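PDB 5GXX: glucanase from Clostridium thermocellum, which probably hydrolyses beta-1,4-glucosidic bonds within cellulose chains, as an endoglucanase of glycoside hydrolase family 9 carrying a cellulose-binding module. Local coordinates for residues 21-26 and 47-52; 53-58 and 109-114; 201-206 and 250-255; 466-471 and 546-551; 477-482 and 533-538. The protein carries 1 engineered substitution. One frame throughout, in Å; residues are numbered along the deposited sequence.

Contact 1 (21-26 and 47-52)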
# COMPACT_ATOMS: atom_id res chain seq x y z
N GLN A 21 22.31 28.81 10.92
CA GLN A 21 21.43 29.12 9.79
C GLN A 21 22.14 29.09 8.45
O GLN A 21 21.52 29.30 7.40
CB GLN A 21 20.80 30.50 9.97
CG GLN A 21 19.96 30.66 11.22
CD GLN A 21 18.76 29.75 11.22
OE1 GLN A 21 18.80 28.67 11.79
NE2 GLN A 21 17.70 30.15 10.52
N GLN A 22 23.45 28.87 8.46
CA GLN A 22 24.22 28.99 7.23
C GLN A 22 23.93 27.92 6.19
O GLN A 22 23.90 26.72 6.50
CB GLN A 22 25.72 29.05 7.51
CG GLN A 22 26.13 30.35 8.18
CD GLN A 22 27.61 30.35 8.56
OE1 GLN A 22 28.25 29.30 8.65
NE2 GLN A 22 28.13 31.55 8.85
N ALA A 23 23.69 28.37 4.97
CA ALA A 23 23.56 27.45 3.84
C ALA A 23 24.94 27.17 3.27
O ALA A 23 25.89 27.93 3.49
CB ALA A 23 22.62 28.03 2.80
N GLY A 24 25.07 26.05 2.56
CA GLY A 24 26.34 25.67 1.96
C GLY A 24 26.83 26.59 0.85
O GLY A 24 26.04 27.19 0.12
N PRO A 25 28.16 26.66 0.67
CA PRO A 25 29.14 25.96 1.49
C PRO A 25 29.45 26.70 2.79
O PRO A 25 29.52 27.92 2.82
CB PRO A 25 30.37 25.90 0.57
CG PRO A 25 30.26 27.18 -0.22
CD PRO A 25 28.77 27.38 -0.46
N LEU A 26 29.61 25.94 3.87
CA LEU A 26 29.89 26.55 5.17
C LEU A 26 31.31 27.13 5.15
O LEU A 26 32.21 26.56 4.53
CB LEU A 26 29.76 25.54 6.31
CG LEU A 26 28.39 24.90 6.55
CD1 LEU A 26 28.39 24.05 7.81
CD2 LEU A 26 27.25 25.89 6.63
N GLY A 47 24.57 32.38 2.28
CA GLY A 47 23.46 33.10 2.89
C GLY A 47 22.81 32.27 4.00
O GLY A 47 23.33 31.22 4.38
N TRP A 48 21.69 32.75 4.51
CA TRP A 48 21.04 32.10 5.65
C TRP A 48 19.70 31.48 5.27
O TRP A 48 18.93 32.13 4.56
CB TRP A 48 20.73 33.08 6.78
CG TRP A 48 21.92 33.72 7.43
CD1 TRP A 48 23.10 33.10 7.81
CD2 TRP A 48 22.05 35.09 7.79
NE1 TRP A 48 23.95 34.03 8.40
CE2 TRP A 48 23.33 35.26 8.38
CE3 TRP A 48 21.22 36.22 7.68
CZ2 TRP A 48 23.78 36.48 8.86
CZ3 TRP A 48 21.67 37.44 8.14
CH2 TRP A 48 22.95 37.56 8.73
N TYR A 49 19.42 30.30 5.83
CA TYR A 49 18.03 29.82 5.87
C TYR A 49 17.26 30.77 6.76
O TYR A 49 17.79 31.29 7.76
CB TYR A 49 17.94 28.38 6.39
CG TYR A 49 18.80 27.46 5.58
CD1 TYR A 49 18.64 27.38 4.20
CD2 TYR A 49 19.78 26.67 6.18
CE1 TYR A 49 19.42 26.55 3.43
CE2 TYR A 49 20.56 25.81 5.43
CZ TYR A 49 20.38 25.76 4.06
OH TYR A 49 21.21 24.95 3.32
N ASP A 50 15.99 31.01 6.43
CA ASP A 50 15.29 32.09 7.12
C ASP A 50 14.98 31.81 8.60
O ASP A 50 15.26 32.65 9.48
CB ASP A 50 13.99 32.42 6.39
CG ASP A 50 13.22 33.53 7.08
OD1 ASP A 50 13.73 34.67 7.11
OD2 ASP A 50 12.12 33.23 7.60
N ALA A 51 14.43 30.64 8.86
CA ALA A 51 13.84 30.38 10.15
C ALA A 51 14.16 28.93 10.50
O ALA A 51 15.33 28.55 10.41
CB ALA A 51 12.34 30.68 10.17
N GLY A 52 13.18 28.13 10.90
CA GLY A 52 13.42 26.70 11.12
C GLY A 52 13.17 25.88 9.86
O GLY A 52 13.06 24.66 9.93
O HOH W 1 26.72 34.04 9.16
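Gln-21 and Gln-22, near the end of helix 7-20, pair with Gly-47 to Ala-51 in the loop that enters the Asp-Ala-Gly-Asp sequence (50-53) familiar from family 9 glucanases. One isolated beta bridge, Gln-22 with Trp-48, sets the register. Tyr-49 N donates to Gln-21 O (2.8 Å), and Ala-23 N donates to Gly-47 O (2.9 Å). The Gln-21 side chain, bent at chi2 (-63°), swings its amide along residues 49-51. Its NE2 makes a nearly straight bond to Ala-51 O (2.9 Å), with that oxygen lying in the amide plane, and a weak, bent one to Tyr-49 O (3.0 Å); OE1 is taken by His-363. The amide is therefore held at both ends. Ala-23 lays its backbone N over one face of the Tyr-49 ring, its CB 3.4 Å from Tyr-49 CZ, while Thr-39 bonds the hydroxyl. Gln-22 brings CG to the edge of the indole of Trp-48. Amide and indole are nearly coplanar (10°); one water accepts from both Gln-22 NE2 and Trp-48 NE1, and Asn-30 donates to Gln-22 OE1. Asp-50, its OD2 bonded to Tyr-191, comes within about 4 Å (nearest atoms) of a bound Tris, probably in the active-site cleft. Trp-48 packs on Met-61 and Leu-68 of helix 58-75 and Ala-95 of helix 85-101, while Ala-23 rests on Lys-56 of strand 56-57.

Contact 2 (53-58 and 109-114)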
# COMPACT_ATOMS: atom_id res chain seq x y z
N ASP A 53 13.17 26.61 8.75
CA ASP A 53 12.96 26.08 7.40
C ASP A 53 14.23 26.20 6.58
O ASP A 53 15.31 26.47 7.09
CB ASP A 53 11.81 26.84 6.73
CG ASP A 53 12.09 28.32 6.55
OD1 ASP A 53 13.09 28.80 7.13
OD2 ASP A 53 11.33 29.00 5.79
N HIS A 54 14.11 26.00 5.27
CA HIS A 54 15.29 26.05 4.43
C HIS A 54 15.16 26.98 3.22
O HIS A 54 15.91 26.89 2.25
CB HIS A 54 15.74 24.63 4.04
CG HIS A 54 16.00 23.76 5.24
ND1 HIS A 54 15.15 22.76 5.64
CD2 HIS A 54 16.98 23.83 6.18
CE1 HIS A 54 15.61 22.21 6.76
NE2 HIS A 54 16.72 22.85 7.11
N VAL A 55 14.22 27.91 3.29
CA VAL A 55 14.07 28.92 2.26
C VAL A 55 15.05 30.06 2.50
O VAL A 55 15.29 30.44 3.64
CB VAL A 55 12.64 29.48 2.22
CG1 VAL A 55 12.47 30.47 1.05
CG2 VAL A 55 11.63 28.35 2.08
N LYS A 56 15.61 30.61 1.42
CA LYS A 56 16.35 31.86 1.47
C LYS A 56 15.38 32.96 1.01
O LYS A 56 15.04 33.09 -0.18
CB LYS A 56 17.65 31.78 0.65
CG LYS A 56 18.56 30.60 1.00
CD LYS A 56 19.83 30.63 0.16
CE LYS A 56 20.59 29.35 0.27
NZ LYS A 56 21.79 29.42 -0.60
N PHE A 57 14.88 33.73 1.97
CA PHE A 57 13.95 34.83 1.71
C PHE A 57 14.73 36.13 1.82
O PHE A 57 15.05 36.55 2.93
CB PHE A 57 12.82 34.88 2.75
CG PHE A 57 11.72 33.87 2.55
CD1 PHE A 57 10.86 33.95 1.47
CD2 PHE A 57 11.44 32.93 3.55
CE1 PHE A 57 9.79 33.05 1.35
CE2 PHE A 57 10.38 32.02 3.44
CZ PHE A 57 9.54 32.09 2.33
N ASN A 58 15.05 36.77 0.71
CA ASN A 58 16.01 37.88 0.75
C ASN A 58 15.56 39.11 1.52
O ASN A 58 16.42 39.85 1.99
CB ASN A 58 16.41 38.33 -0.66
CG ASN A 58 17.41 37.41 -1.34
OD1 ASN A 58 17.41 36.20 -1.09
ND2 ASN A 58 18.27 37.98 -2.18
N VAL A 109 18.44 37.69 -8.01
CA VAL A 109 17.83 36.51 -7.42
C VAL A 109 17.35 36.97 -6.05
O VAL A 109 18.16 37.46 -5.26
CB VAL A 109 18.84 35.36 -7.22
CG1 VAL A 109 18.21 34.23 -6.42
CG2 VAL A 109 19.32 34.83 -8.57
N TYR A 110 16.05 36.83 -5.78
CA TYR A 110 15.49 37.31 -4.51
C TYR A 110 14.92 36.23 -3.60
O TYR A 110 14.45 36.53 -2.50
CB TYR A 110 14.45 38.42 -4.75
CG TYR A 110 13.10 37.98 -5.30
CD1 TYR A 110 12.87 37.88 -6.67
CD2 TYR A 110 12.02 37.72 -4.44
CE1 TYR A 110 11.62 37.50 -7.17
CE2 TYR A 110 10.78 37.33 -4.92
CZ TYR A 110 10.58 37.24 -6.29
OH TYR A 110 9.34 36.85 -6.77
N GLN A 111 14.94 34.98 -4.06
CA GLN A 111 14.49 33.87 -3.25
C GLN A 111 15.09 32.56 -3.74
O GLN A 111 15.24 32.35 -4.94
CB GLN A 111 12.96 33.79 -3.27
CG GLN A 111 12.37 32.77 -2.32
CD GLN A 111 10.88 32.95 -2.12
OE1 GLN A 111 10.39 34.06 -1.92
NE2 GLN A 111 10.16 31.84 -2.13
N ILE A 112 15.45 31.68 -2.81
CA ILE A 112 15.82 30.30 -3.16
C ILE A 112 14.91 29.37 -2.37
O ILE A 112 14.84 29.45 -1.15
CB ILE A 112 17.29 29.94 -2.81
CG1 ILE A 112 18.32 30.89 -3.43
CG2 ILE A 112 17.59 28.47 -3.18
CD1 ILE A 112 18.39 30.91 -4.95
N GLY A 113 14.20 28.50 -3.07
CA GLY A 113 13.24 27.63 -2.42
C GLY A 113 11.81 28.15 -2.52
O GLY A 113 11.56 29.36 -2.56
N ASP A 114 10.89 27.20 -2.57
CA ASP A 114 9.45 27.44 -2.64
C ASP A 114 8.92 27.26 -1.23
O ASP A 114 9.09 26.20 -0.64
CB ASP A 114 8.83 26.38 -3.57
CG ASP A 114 7.33 26.55 -3.74
OD1 ASP A 114 6.56 26.27 -2.79
OD2 ASP A 114 6.90 26.90 -4.86
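Phe-57 and Gln-111 lie side by side and point the same way, ring and amide turned 71° apart. The amide oxygen OE1 of Gln-111 meets the ring edge, 3.4 Å from Phe-57 CD1. A straight bond from Gln-111 NE2 to Gly-113 O (2.9 Å), in the amide plane, fixes that group's rotation. Val-55, with CG1 opposite the backbone N (chi1 -176°), puts this methyl over the centre of one Phe-57 ring face; the same CG1 touches Ile-112 O at 3.4 Å. Strands 56-57 and 108-112 run antiparallel as neighbours in a small three-stranded sheet completed by strand 136-139. Lys-56 and Ile-112 are an antiparallel hydrogen-bonded pair, Lys-56 N to Ile-112 O (2.9 Å) and Ile-112 N to Lys-56 O (3.0 Å); Phe-57 and Gln-111 are a non-hydrogen-bonded one. On the face carrying Lys-56 and Ile-112, the extended lysine runs alongside the isoleucine, CD against CG1, and its NZ goes on to the carbonyls of Val-44 and Gly-46. At the start of helix 58-75, Asn-58 N reaches Tyr-110 O at 3.3 Å, and its OD1 bonds Tyr-98. At the other end, Asp-114 caps helix 115-120 through Ala-117 N.

Contact 3 (201-206 and 250-255)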
# COMPACT_ATOMS: atom_id res chain seq x y z
N LEU A 201 13.29 52.50 0.41
CA LEU A 201 14.10 53.51 -0.28
C LEU A 201 14.65 54.54 0.69
O LEU A 201 15.80 54.96 0.55
CB LEU A 201 13.34 54.20 -1.43
CG LEU A 201 12.89 53.29 -2.57
CD1 LEU A 201 12.08 54.15 -3.56
CD2 LEU A 201 14.09 52.64 -3.26
N LEU A 202 13.82 54.96 1.65
CA LEU A 202 14.28 55.82 2.75
C LEU A 202 15.46 55.23 3.52
O LEU A 202 16.47 55.90 3.75
CB LEU A 202 13.13 56.06 3.74
CG LEU A 202 13.48 56.87 5.00
CD1 LEU A 202 14.01 58.26 4.66
CD2 LEU A 202 12.24 56.95 5.87
N TRP A 203 15.29 53.98 3.96
CA TRP A 203 16.29 53.26 4.75
C TRP A 203 17.58 53.11 3.97
O TRP A 203 18.66 53.43 4.47
CB TRP A 203 15.68 51.90 5.11
CG TRP A 203 16.44 50.84 5.86
CD1 TRP A 203 16.70 49.60 5.40
CD2 TRP A 203 16.92 50.88 7.21
NE1 TRP A 203 17.33 48.84 6.36
CE2 TRP A 203 17.47 49.60 7.49
CE3 TRP A 203 16.92 51.84 8.23
CZ2 TRP A 203 18.05 49.28 8.72
CZ3 TRP A 203 17.50 51.52 9.44
CH2 TRP A 203 18.05 50.25 9.68
N ALA A 204 17.48 52.70 2.71
CA ALA A 204 18.68 52.51 1.91
C ALA A 204 19.40 53.82 1.60
O ALA A 204 20.63 53.91 1.76
CB ALA A 204 18.33 51.77 0.63
N SER A 205 18.66 54.85 1.18
CA SER A 205 19.27 56.15 0.89
C SER A 205 19.91 56.77 2.14
O SER A 205 20.97 57.39 2.04
CB SER A 205 18.29 57.13 0.21
OG SER A 205 17.13 57.36 0.98
N THR A 206 19.29 56.57 3.31
CA THR A 206 19.83 57.09 4.56
C THR A 206 21.18 56.44 4.86
O THR A 206 22.14 57.13 5.17
CB THR A 206 18.84 56.88 5.73
OG1 THR A 206 17.65 57.63 5.45
CG2 THR A 206 19.42 57.31 7.07
N TYR A 250 10.94 53.50 10.77
CA TYR A 250 11.07 53.87 12.19
C TYR A 250 12.53 54.17 12.52
O TYR A 250 12.86 55.25 13.02
CB TYR A 250 10.52 52.75 13.10
CG TYR A 250 9.13 52.33 12.66
CD1 TYR A 250 8.02 53.05 13.08
CD2 TYR A 250 8.94 51.26 11.78
CE1 TYR A 250 6.74 52.70 12.65
CE2 TYR A 250 7.66 50.92 11.34
CZ TYR A 250 6.58 51.65 11.77
OH TYR A 250 5.31 51.34 11.33
N GLY A 251 13.41 53.22 12.22
CA GLY A 251 14.84 53.37 12.48
C GLY A 251 15.45 54.44 11.59
O GLY A 251 16.34 55.16 12.03
N ALA A 252 14.97 54.55 10.35
CA ALA A 252 15.48 55.58 9.46
C ALA A 252 15.22 56.99 9.99
O ALA A 252 16.09 57.85 9.87
CB ALA A 252 14.93 55.41 8.05
N MET A 253 14.06 57.22 10.59
CA MET A 253 13.72 58.52 11.18
C MET A 253 14.66 58.86 12.35
O MET A 253 15.10 60.01 12.51
CB MET A 253 12.25 58.56 11.62
CG MET A 253 11.21 58.42 10.48
SD MET A 253 11.22 59.76 9.25
CE MET A 253 10.17 60.96 10.06
N ILE A 254 15.00 57.84 13.13
CA ILE A 254 15.95 58.00 14.22
C ILE A 254 17.32 58.40 13.69
O ILE A 254 17.94 59.33 14.21
CB ILE A 254 15.98 56.74 15.13
CG1 ILE A 254 14.70 56.71 15.98
CG2 ILE A 254 17.23 56.70 16.00
CD1 ILE A 254 14.46 55.37 16.65
N LEU A 255 17.78 57.71 12.64
CA LEU A 255 19.05 58.04 12.02
C LEU A 255 19.03 59.45 11.44
O LEU A 255 20.03 60.16 11.53
CB LEU A 255 19.39 57.02 10.92
CG LEU A 255 19.65 55.59 11.38
CD1 LEU A 255 19.72 54.67 10.16
CD2 LEU A 255 20.89 55.46 12.26
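With chi1 near 180° (177°), Trp-203 sends its indole out from helix 198-212 so that the six-membered ring reaches helix 249-260. Leu-202, turned the same way about chi1, presents CG and CD2 to Ala-252 instead. The methyl of Ala-252 is the centre of the contact: its CB lies 3.7 Å from Leu-202 CG, and Trp-203 CE3 lies 4.1 Å from the same CB. Further along, Leu-255 CD1 comes obliquely to Trp-203 CZ3 (3.9 Å). Thr-206 offers its methyl to Leu-255, with CG2 3.9 Å from Leu-255 CB. Its hydroxyl turns back instead, and OG1 donates to Leu-202 O (2.7 Å). That carbonyl thus takes Thr-206 N and Thr-206 OG1 from opposite faces of its plane. Gly-251, bare of a side chain, gives the indole room at its backbone. The axes approach to 9.0 Å and cross at 36°, with Gly-251 and Ala-252 set against the indole and Ala-252 also against Leu-202.

The polar edge of Trp-203 faces elsewhere: NE1 bonds Gln-147, while the rings of Trp-207 and His-243 pack edge-to-face with it. The Trp-203 side chain is about 8 Å, nearest atoms, from the calcium ion bound by Ser-195, Gly-196, Asp-199, Glu-200 and Asp-246, two of which belong to helix 198-212. Two helices running roughly parallel, with helix 215-224 between them in the chain, are consistent with the (alpha/alpha)6 barrel of family 9.

Contact 4 (466-471 and 546-551)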
# COMPACT_ATOMS: atom_id res chain seq x y z
N LEU A 466 17.10 -4.01 8.77
CA LEU A 466 16.88 -2.64 8.33
C LEU A 466 18.17 -1.86 8.53
O LEU A 466 18.59 -1.64 9.66
CB LEU A 466 15.77 -1.99 9.18
CG LEU A 466 14.36 -2.10 8.59
CD1 LEU A 466 13.86 -3.55 8.53
CD2 LEU A 466 13.44 -1.22 9.45
N LEU A 467 18.80 -1.46 7.42
CA LEU A 467 20.00 -0.62 7.51
C LEU A 467 19.55 0.84 7.59
O LEU A 467 18.91 1.36 6.67
CB LEU A 467 20.92 -0.84 6.31
CG LEU A 467 22.18 0.05 6.31
CD1 LEU A 467 23.05 -0.16 7.55
CD2 LEU A 467 22.99 -0.16 5.04
N ASN A 468 19.87 1.46 8.72
CA ASN A 468 19.38 2.79 9.09
C ASN A 468 20.38 3.91 8.79
O ASN A 468 21.57 3.79 9.08
CB ASN A 468 19.08 2.85 10.60
CG ASN A 468 17.75 2.22 10.97
OD1 ASN A 468 16.83 2.91 11.39
ND2 ASN A 468 17.67 0.89 10.89
N ASN A 469 19.88 5.02 8.26
CA ASN A 469 20.57 6.31 8.30
C ASN A 469 19.74 7.33 9.08
O ASN A 469 18.83 7.96 8.53
CB ASN A 469 20.83 6.84 6.89
CG ASN A 469 21.56 8.19 6.87
OD1 ASN A 469 21.77 8.80 7.92
ND2 ASN A 469 21.90 8.67 5.68
N ARG A 470 20.09 7.47 10.36
CA ARG A 470 19.50 8.49 11.23
C ARG A 470 20.59 9.49 11.61
O ARG A 470 20.66 9.98 12.75
CB ARG A 470 18.84 7.87 12.46
CG ARG A 470 17.89 6.71 12.15
CD ARG A 470 17.16 6.30 13.41
NE ARG A 470 16.49 5.02 13.20
CZ ARG A 470 15.78 4.35 14.11
NH1 ARG A 470 15.58 4.86 15.32
NH2 ARG A 470 15.25 3.18 13.78
N SER A 471 21.45 9.78 10.65
CA SER A 471 22.55 10.74 10.90
C SER A 471 22.08 12.13 11.30
O SER A 471 20.99 12.55 10.93
CB SER A 471 23.50 10.82 9.70
OG SER A 471 22.82 11.26 8.52
N GLU A 546 9.80 6.00 4.59
CA GLU A 546 10.26 4.94 3.70
C GLU A 546 11.78 4.94 3.58
O GLU A 546 12.41 3.89 3.51
CB GLU A 546 9.63 5.08 2.30
CG GLU A 546 8.11 4.95 2.31
CD GLU A 546 7.62 3.78 3.14
OE1 GLU A 546 8.02 2.63 2.83
OE2 GLU A 546 6.84 4.01 4.09
N GLN A 547 12.38 6.12 3.62
CA GLN A 547 13.75 6.30 3.15
C GLN A 547 14.82 6.13 4.23
O GLN A 547 15.97 5.85 3.89
CB GLN A 547 13.88 7.67 2.46
CG GLN A 547 12.89 7.88 1.30
CD GLN A 547 11.59 8.64 1.63
OE1 GLN A 547 11.06 8.66 2.76
NE2 GLN A 547 11.05 9.24 0.58
N TYR A 548 14.45 6.26 5.50
CA TYR A 548 15.47 6.28 6.55
C TYR A 548 16.13 4.92 6.80
O TYR A 548 17.19 4.85 7.41
CB TYR A 548 14.94 6.87 7.85
CG TYR A 548 14.12 5.92 8.69
CD1 TYR A 548 14.73 5.02 9.56
CD2 TYR A 548 12.73 5.94 8.64
CE1 TYR A 548 13.98 4.16 10.34
CE2 TYR A 548 11.97 5.08 9.42
CZ TYR A 548 12.61 4.20 10.27
OH TYR A 548 11.87 3.35 11.06
N ALA A 549 15.51 3.84 6.32
CA ALA A 549 16.15 2.54 6.42
C ALA A 549 15.78 1.71 5.20
O ALA A 549 14.69 1.88 4.65
CB ALA A 549 15.75 1.82 7.71
N ALA A 550 16.68 0.83 4.79
CA ALA A 550 16.36 -0.16 3.76
C ALA A 550 16.16 -1.55 4.36
O ALA A 550 17.02 -2.04 5.11
CB ALA A 550 17.45 -0.16 2.71
N GLU A 551 15.02 -2.17 4.05
CA GLU A 551 14.66 -3.49 4.56
C GLU A 551 15.04 -4.58 3.57
O GLU A 551 14.76 -4.48 2.38
CB GLU A 551 13.16 -3.57 4.89
CG GLU A 551 12.73 -4.95 5.37
CD GLU A 551 11.29 -5.01 5.85
OE1 GLU A 551 10.69 -3.95 6.14
OE2 GLU A 551 10.75 -6.13 5.94
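Leu-467 and Ala-550 are the hydrogen-bonded pair of two antiparallel strands, 460-469 and 549-557, in the beta-sandwich of the cellulose-binding module. Leu-467 N binds Ala-550 O and Ala-550 N binds Leu-467 O, both at 3.0 Å. A third bond, Asn-469 N to Tyr-548 O (2.8 Å), carries the pairing one residue before the start of strand 549-557. On the face of Leu-466, Asn-468 and Ala-549, the Leu-466 and Glu-551 side chains cross, Leu-466 CD1 3.6 Å from Glu-551 CG, and Asn-468 lays its amide beside the Ala-549 methyl. Glu-551 OE2 bonds Gln-553. Tyr-548, its CG wedged between the backbone N and the carbonyl carbon (chi1 80°), points its ring the same way as Asn-468. Asn-468 OD1 meets the ring edge, 3.3 Å from Tyr-548 CE1. The Arg-470 guanidinium stands almost perpendicular to that ring (85°), with NH2 near CE1. In the second shell, Glu-450 forms a salt bridge with Arg-470 NH2 and accepts from Asn-468 ND2, which fixes both groups. Trp-370, within the family 9 range, meets Tyr-548 edge-to-face, and Arg-381 bonds Arg-470 O, so this end of the sheet joins the catalytic part of the chain. Arg-470 NE and NH2 grip Asn-468 OD1 side-on, from one face of the amide plane, with NE at 2.8 Å.

Contact 5 (477-482 and 533-538)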
# COMPACT_ATOMS: atom_id res chain seq x y z
N LEU A 477 24.95 11.78 3.91
CA LEU A 477 24.70 10.68 2.98
C LEU A 477 25.99 9.90 2.81
O LEU A 477 27.07 10.49 2.60
CB LEU A 477 24.27 11.27 1.63
CG LEU A 477 23.04 12.18 1.74
CD1 LEU A 477 22.83 12.94 0.45
CD2 LEU A 477 21.75 11.45 2.15
N ILE A 478 25.89 8.58 2.93
CA ILE A 478 27.00 7.67 2.64
C ILE A 478 26.61 6.76 1.48
O ILE A 478 25.62 6.02 1.56
CB ILE A 478 27.42 6.83 3.87
CG1 ILE A 478 27.92 7.72 5.01
CG2 ILE A 478 28.51 5.84 3.47
CD1 ILE A 478 28.15 7.02 6.36
N LYS A 479 27.42 6.77 0.43
CA LYS A 479 27.10 5.94 -0.74
C LYS A 479 27.50 4.47 -0.57
O LYS A 479 26.71 3.58 -0.88
CB LYS A 479 27.71 6.54 -2.01
CG LYS A 479 27.32 5.84 -3.31
CD LYS A 479 28.17 6.33 -4.48
CE LYS A 479 27.72 5.74 -5.82
NZ LYS A 479 27.52 4.27 -5.88
N ASP A 480 28.69 4.22 -0.05
CA ASP A 480 29.23 2.86 -0.05
C ASP A 480 28.88 2.14 1.25
O ASP A 480 29.76 1.77 2.01
CB ASP A 480 30.74 2.91 -0.29
CG ASP A 480 31.10 3.43 -1.68
OD1 ASP A 480 30.24 3.37 -2.59
OD2 ASP A 480 32.25 3.91 -1.85
N LEU A 481 27.58 1.97 1.50
CA LEU A 481 27.14 1.35 2.75
C LEU A 481 27.08 -0.16 2.60
O LEU A 481 26.62 -0.66 1.58
CB LEU A 481 25.74 1.85 3.15
CG LEU A 481 25.70 3.21 3.85
CD1 LEU A 481 24.22 3.53 4.09
CD2 LEU A 481 26.50 3.23 5.14
N SER A 482 27.50 -0.87 3.64
CA SER A 482 27.32 -2.32 3.71
C SER A 482 27.22 -2.77 5.16
O SER A 482 27.58 -2.04 6.09
CB SER A 482 28.42 -3.10 2.99
OG SER A 482 29.68 -2.96 3.64
N SER A 533 25.44 -5.20 0.53
CA SER A 533 25.92 -3.90 0.06
C SER A 533 24.84 -3.13 -0.68
O SER A 533 24.18 -3.68 -1.57
CB SER A 533 27.11 -4.09 -0.90
OG SER A 533 28.20 -4.70 -0.23
N TYR A 534 24.65 -1.86 -0.35
CA TYR A 534 23.73 -0.99 -1.09
C TYR A 534 24.59 -0.14 -2.00
O TYR A 534 25.45 0.61 -1.53
CB TYR A 534 22.87 -0.13 -0.17
CG TYR A 534 21.83 -0.99 0.49
CD1 TYR A 534 20.63 -1.26 -0.16
CD2 TYR A 534 22.07 -1.59 1.72
CE1 TYR A 534 19.67 -2.09 0.43
CE2 TYR A 534 21.12 -2.41 2.32
CZ TYR A 534 19.93 -2.66 1.66
OH TYR A 534 18.98 -3.47 2.25
N ILE A 535 24.37 -0.31 -3.30
CA ILE A 535 25.27 0.25 -4.30
C ILE A 535 25.15 1.77 -4.30
O ILE A 535 26.17 2.48 -4.40
CB ILE A 535 24.96 -0.33 -5.69
CG1 ILE A 535 25.22 -1.84 -5.76
CG2 ILE A 535 25.70 0.45 -6.78
CD1 ILE A 535 26.58 -2.32 -5.27
N ASP A 536 23.93 2.28 -4.17
CA ASP A 536 23.78 3.70 -3.91
C ASP A 536 23.16 3.94 -2.54
O ASP A 536 21.97 4.24 -2.41
CB ASP A 536 22.97 4.40 -5.00
CG ASP A 536 22.91 5.91 -4.82
OD1 ASP A 536 23.56 6.45 -3.89
OD2 ASP A 536 22.16 6.56 -5.58
N GLY A 537 24.00 3.81 -1.52
CA GLY A 537 23.52 3.99 -0.17
C GLY A 537 22.99 5.38 0.14
O GLY A 537 22.39 5.54 1.19
N THR A 538 23.19 6.37 -0.73
CA THR A 538 22.65 7.70 -0.41
C THR A 538 21.12 7.69 -0.41
O THR A 538 20.48 8.61 0.13
CB THR A 538 23.13 8.81 -1.35
OG1 THR A 538 22.57 8.61 -2.66
CG2 THR A 538 24.66 8.87 -1.42
O HOH W 2 23.42 7.15 3.24
O HOH W 3 28.48 1.17 -3.15
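Gly-537 packs tightly against Lys-479, their CA atoms 4.1 Å apart, where loop 477-480 meets the turn after strand 527-534. Bare of a side chain, the glycine lets the backbones close up. Its N donates to Lys-479 O (2.8 Å), and its carbonyl carbon lies 3.1 Å from Ile-478 O. Thr-538 CG2 packs beside Leu-477 CB and Lys-479 CB, and Leu-481 CD1 touches Gly-537 O. Asp-536 makes an Asx turn: OD1 accepts from Thr-538 N, from above the carboxylate plane, and from Thr-538 OG1 (2.7 Å), which also bonds Lys-130. The rim, by contrast, is polar and water-lined. The Lys-479 chain reaches across it, extended until chi4 (-49°) bends it, and NZ makes one bond to Ile-535 O at 2.7 Å, 30° off the carbonyl plane. Its charged end stays 4.9 Å from Asp-536 OD1, so that pair is not in contact. One water lies near both Asp-480 OD1 and Ile-535 O, and another accepts from Ile-478 N and reaches Gly-537 O. Gln-560 and Lys-503 of the second subunit pack on Lys-479 and Ile-535. Before the turn, Tyr-534 N donates to Leu-481 O (3.0 Å), and Ser-482 faces Ser-533 as a non-hydrogen-bonded pair of antiparallel strands 481-488 and 527-534; strand 588-590 flanks the first and strand 515-524 the second, while Leu-481 also leans on Phe-447 of strand 447-456.

Contacts 1 and 2 lie in the buried middle of the catalytic part and touch each other: Asp-50 N probably bonds Val-55 O, and Ala-23 packs on Lys-56, so loop and small sheet form one unit near the Tris pocket. Contact 3, also buried but about 25 Å from contact 2 between centres, is helix-on-helix and almost wholly apolar. Contacts 4 and 5 belong to the cellulose-binding module, and both are only partly buried. Contact 5 is nested in the loop closed by contact 4, and Leu-467 and Ala-550 meet Tyr-534 across the sandwich. Contact 4 is joined by strand bonds, with an Asn-Arg-Glu network beside them near the catalytic part, whereas contact 5 also uses waters and meets the second subunit.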